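Local coordinates for Oxidored_FMN domain-containing protein (PDB 6L6J) that oxidises the amine 6-hydroxypseudooxynicotine, probably by way of its bound flavin mononucleotide and [4Fe-4S] cluster, and also holds ADP, at residues Gly482-Gly487 and Thr508-Leu513. Sequence-based numbering, arbitrary orientation.
With ADP (adenosine-5'-diphosphate), chain D.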
ATOM      1  N   GLY A 482     -21.108  12.683  -1.454  1.00 30.69           N
ATOM      2  CA  GLY A 482     -20.898  11.236  -1.257  1.00 30.38           C
ATOM      3  C   GLY A 482     -21.943  10.369  -1.952  1.00 30.78           C
ATOM      4  O   GLY A 482     -22.592  10.844  -2.902  1.00 30.78           O
ATOM      5  N   ALA A 483     -22.099   9.122  -1.497  1.00 31.49           N
ATOM      6  CA  ALA A 483     -22.969   8.106  -2.130  1.00 33.70           C
ATOM      7  C   ALA A 483     -23.638   7.242  -1.054  1.00 33.98           C
ATOM      8  O   ALA A 483     -23.440   7.515   0.122  1.00 33.93           O
ATOM      9  CB  ALA A 483     -22.152   7.273  -3.088  1.00 34.36           C
ATOM     10  N   LYS A 484     -24.415   6.251  -1.485  1.00 35.27           N
ATOM     11  CA  LYS A 484     -25.152   5.283  -0.637  1.00 39.43           C
ATOM     12  C   LYS A 484     -25.066   3.891  -1.271  1.00 37.68           C
ATOM     13  O   LYS A 484     -25.076   3.778  -2.508  1.00 38.30           O
ATOM     14  CB  LYS A 484     -26.622   5.695  -0.483  1.00 43.23           C
ATOM     15  CG  LYS A 484     -26.902   6.719   0.618  1.00 49.42           C
ATOM     16  CD  LYS A 484     -28.385   6.911   0.904  1.00 54.78           C
ATOM     17  CE  LYS A 484     -29.108   5.609   1.232  1.00 58.24           C
ATOM     18  NZ  LYS A 484     -30.477   5.851   1.750  1.00 56.83           N
ATOM     19  N   TRP A 485     -25.023   2.856  -0.450  1.00 36.35           N
ATOM     20  CA  TRP A 485     -25.181   1.459  -0.926  1.00 35.89           C
ATOM     21  C   TRP A 485     -26.657   1.240  -1.264  1.00 34.12           C
ATOM     22  O   TRP A 485     -27.530   1.683  -0.517  1.00 32.33           O
ATOM     23  CB  TRP A 485     -24.621   0.464   0.098  1.00 35.38           C
ATOM     24  CG  TRP A 485     -23.174   0.732   0.368  1.00 34.11           C
ATOM     25  CD1 TRP A 485     -22.650   1.702   1.171  1.00 31.87           C
ATOM     26  CD2 TRP A 485     -22.058   0.068  -0.245  1.00 34.37           C
ATOM     27  NE1 TRP A 485     -21.287   1.649   1.144  1.00 32.10           N
ATOM     28  CE2 TRP A 485     -20.892   0.662   0.285  1.00 33.00           C
ATOM     29  CE3 TRP A 485     -21.932  -0.994  -1.154  1.00 35.83           C
ATOM     30  CZ2 TRP A 485     -19.617   0.245  -0.086  1.00 34.44           C
ATOM     31  CZ3 TRP A 485     -20.668  -1.414  -1.513  1.00 35.39           C
ATOM     32  CH2 TRP A 485     -19.529  -0.790  -0.998  1.00 35.59           C
ATOM     33  N   ARG A 486     -26.890   0.684  -2.440  1.00 37.83           N
ATOM     34  CA  ARG A 486     -28.221   0.392  -3.013  1.00 39.30           C
ATOM     35  C   ARG A 486     -28.612  -1.042  -2.627  1.00 40.75           C
ATOM     36  O   ARG A 486     -27.702  -1.821  -2.217  1.00 39.09           O
ATOM     37  CB  ARG A 486     -28.123   0.548  -4.530  1.00 42.54           C
ATOM     38  CG  ARG A 486     -27.222  -0.498  -5.180  1.00 43.61           C
ATOM     39  CD  ARG A 486     -26.793  -0.086  -6.570  1.00 45.77           C
ATOM     40  NE  ARG A 486     -27.914   0.038  -7.494  1.00 44.54           N
ATOM     41  CZ  ARG A 486     -27.795   0.373  -8.765  1.00 38.83           C
ATOM     42  NH1 ARG A 486     -26.596   0.598  -9.267  1.00 37.25           N
ATOM     43  NH2 ARG A 486     -28.867   0.447  -9.530  1.00 40.74           N
ATOM     44  N   GLY A 487     -29.887  -1.401  -2.808  1.00 38.93           N
ATOM     45  CA  GLY A 487     -30.447  -2.623  -2.204  1.00 43.51           C
ATOM     46  C   GLY A 487     -31.296  -3.470  -3.136  1.00 44.03           C
ATOM     47  O   GLY A 487     -32.068  -4.301  -2.606  1.00 45.10           O
ATOM     48  N   THR A 508     -28.820  -3.921   3.212  1.00 32.37           N
ATOM     49  CA  THR A 508     -27.658  -3.356   2.485  1.00 30.89           C
ATOM     50  C   THR A 508     -26.618  -2.947   3.517  1.00 31.85           C
ATOM     51  O   THR A 508     -26.928  -2.874   4.707  1.00 31.44           O
ATOM     52  CB  THR A 508     -28.067  -2.138   1.654  1.00 31.43           C
ATOM     53  OG1 THR A 508     -27.896  -0.983   2.472  1.00 30.92           O
ATOM     54  CG2 THR A 508     -29.491  -2.206   1.145  1.00 33.02           C
ATOM     55  N   PRO A 509     -25.358  -2.672   3.109  1.00 30.12           N
ATOM     56  CA  PRO A 509     -24.348  -2.161   4.032  1.00 29.19           C
ATOM     57  C   PRO A 509     -24.802  -0.956   4.865  1.00 28.34           C
ATOM     58  O   PRO A 509     -24.271  -0.803   5.934  1.00 29.78           O
ATOM     59  CB  PRO A 509     -23.192  -1.769   3.098  1.00 29.97           C
ATOM     60  CG  PRO A 509     -23.325  -2.707   1.927  1.00 28.02           C
ATOM     61  CD  PRO A 509     -24.817  -2.908   1.767  1.00 28.83           C
ATOM     62  N   GLU A 510     -25.747  -0.145   4.373  1.00 29.96           N
ATOM     63  CA  GLU A 510     -26.285   1.041   5.107  1.00 33.38           C
ATOM     64  C   GLU A 510     -26.766   0.625   6.510  1.00 36.46           C
ATOM     65  O   GLU A 510     -26.355   1.272   7.496  1.00 36.76           O
ATOM     66  CB  GLU A 510     -27.400   1.728   4.313  1.00 32.73           C
ATOM     67  CG  GLU A 510     -26.899   2.493   3.092  1.00 33.40           C
ATOM     68  CD  GLU A 510     -25.814   3.532   3.346  1.00 34.25           C
ATOM     69  OE1 GLU A 510     -25.902   4.266   4.347  1.00 33.31           O
ATOM     70  OE2 GLU A 510     -24.864   3.599   2.545  1.00 36.66           O
ATOM     71  N   ASP A 511     -27.553  -0.454   6.592  1.00 39.26           N
ATOM     72  CA  ASP A 511     -28.122  -1.007   7.853  1.00 38.38           C
ATOM     73  C   ASP A 511     -26.995  -1.437   8.795  1.00 37.51           C
ATOM     74  O   ASP A 511     -27.106  -1.176  10.008  1.00 43.05           O
ATOM     75  CB  ASP A 511     -29.074  -2.175   7.572  1.00 39.36           C
ATOM     76  CG  ASP A 511     -30.260  -1.791   6.699  1.00 40.07           C
ATOM     77  OD1 ASP A 511     -30.984  -0.853   7.084  1.00 38.61           O
ATOM     78  OD2 ASP A 511     -30.428  -2.405   5.626  1.00 40.47           O
ATOM     79  N   ILE A 512     -25.955  -2.077   8.273  1.00 35.27           N
ATOM     80  CA  ILE A 512     -24.844  -2.615   9.116  1.00 37.89           C
ATOM     81  C   ILE A 512     -23.979  -1.460   9.609  1.00 35.58           C
ATOM     82  O   ILE A 512     -23.525  -1.525  10.755  1.00 40.14           O
ATOM     83  CB  ILE A 512     -24.003  -3.666   8.371  1.00 39.12           C
ATOM     84  CG1 ILE A 512     -24.887  -4.698   7.671  1.00 40.40           C
ATOM     85  CG2 ILE A 512     -23.009  -4.318   9.321  1.00 39.46           C
ATOM     86  CD1 ILE A 512     -26.028  -5.234   8.516  1.00 41.32           C
ATOM     87  N   LEU A 513     -23.768  -0.457   8.760  1.00 36.19           N
ATOM     88  CA  LEU A 513     -23.063   0.806   9.112  1.00 36.69           C
ATOM     89  C   LEU A 513     -23.848   1.544  10.213  1.00 33.33           C
ATOM     90  O   LEU A 513     -23.207   2.179  11.058  1.00 31.21           O
ATOM     91  CB  LEU A 513     -22.872   1.644   7.832  1.00 37.15           C
ATOM     92  CG  LEU A 513     -21.770   1.155   6.878  1.00 35.00           C
ATOM     93  CD1 LEU A 513     -22.012   1.608   5.453  1.00 35.47           C
ATOM     94  CD2 LEU A 513     -20.404   1.629   7.331  1.00 36.49           C
TER
HETATM   95  PB  ADP D 703     -16.815  11.176  -0.319  1.00 31.73           P
HETATM   96  O1B ADP D 703     -16.182  12.254   0.532  1.00 30.66           O
HETATM   97  O2B ADP D 703     -16.012   9.876  -0.352  1.00 29.63           O
HETATM   98  O3B ADP D 703     -17.188  11.674  -1.693  1.00 34.39           O
HETATM   99  PA  ADP D 703     -18.788  10.786   1.812  1.00 30.59           P
HETATM  100  O1A ADP D 703     -17.647  10.407   2.696  1.00 29.62           O
HETATM  101  O2A ADP D 703     -19.990   9.918   1.783  1.00 29.48           O
HETATM  102  O3A ADP D 703     -18.243  10.829   0.321  1.00 31.62           O
HETATM  103  O5' ADP D 703     -19.187  12.326   2.079  1.00 31.25           O
HETATM  104  C5' ADP D 703     -20.546  12.808   1.952  1.00 30.95           C
HETATM  105  C4' ADP D 703     -20.894  13.653   3.153  1.00 32.04           C
HETATM  106  O4' ADP D 703     -21.678  14.793   2.704  1.00 32.12           O
HETATM  107  C3' ADP D 703     -21.761  12.960   4.219  1.00 34.70           C
HETATM  108  O3' ADP D 703     -21.479  13.399   5.543  1.00 30.89           O
HETATM  109  C2' ADP D 703     -23.167  13.394   3.786  1.00 36.46           C
HETATM  110  O2' ADP D 703     -24.184  13.226   4.753  1.00 35.78           O
HETATM  111  C1' ADP D 703     -22.857  14.854   3.473  1.00 36.10           C
HETATM  112  N9  ADP D 703     -23.916  15.559   2.751  1.00 37.54           N
HETATM  113  C8  ADP D 703     -24.742  15.072   1.763  1.00 36.13           C
HETATM  114  N7  ADP D 703     -25.609  15.954   1.335  1.00 37.43           N
HETATM  115  C5  ADP D 703     -25.358  17.090   2.103  1.00 39.11           C
HETATM  116  C6  ADP D 703     -25.940  18.378   2.137  1.00 38.91           C
HETATM  117  N6  ADP D 703     -26.928  18.766   1.342  1.00 36.06           N
HETATM  118  N1  ADP D 703     -25.441  19.278   3.021  1.00 40.13           N
HETATM  119  C2  ADP D 703     -24.432  18.897   3.811  1.00 38.08           C
HETATM  120  N3  ADP D 703     -23.805  17.725   3.862  1.00 36.26           N
HETATM  121  C4  ADP D 703     -24.315  16.855   2.976  1.00 35.85           C
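A CH-pi contact between Pro509 and Trp485, joined to a backbone-to-side-chain hydrogen bond from Trp485 N to Glu510, sets the first turn of the short helix 509-513 against strand 483-485, beside the ADP-binding part of the chain. The CH-pi assignment rests on Pro509 CB, which lies 3.9 Å from the centroid of the five-membered ring of Trp485 and 19° off the ring normal. The proline ring covers one face of the indole; Pro509 CG also comes to 3.7 Å from Trp485 CD2. At the ring edge, near its plane, Glu510 OE2 approaches Trp485 CD1 to 3.2 Å. The same oxygen accepts from the backbone: Trp485 N to Glu510 OE2 is 3.1 Å and nearly straight, with the donor on the anti side of the carboxylate, somewhat tilted out of its plane. A bend at chi2 (-55°) folds the glutamate chain back to the strand, while OE1 forms a salt bridge with Arg429. Replacing Glu510 by alanine would probably deprive the Trp485 amide of this acceptor and leave Arg429 without its carboxylate mate.

Topologically, the strand pairs antiparallel with strand 612-621 in a mixed sheet, and the helix, which falls in the part of the sequence matching the OYE-like second alpha/beta domain, runs nearly perpendicular to it (99° between the short axes). The strand follows directly on Gly482, whose CA is 3.1 Å from ADP O3A.

Thr508 starts the helix as N-cap: its OG1 accepts from Glu510 N at 3.0 Å, and Asp511 OD2 accepts from Thr508 N, completing a capping box. Thr508 CG2 meanwhile rests on Gly487 CA at 3.5 Å.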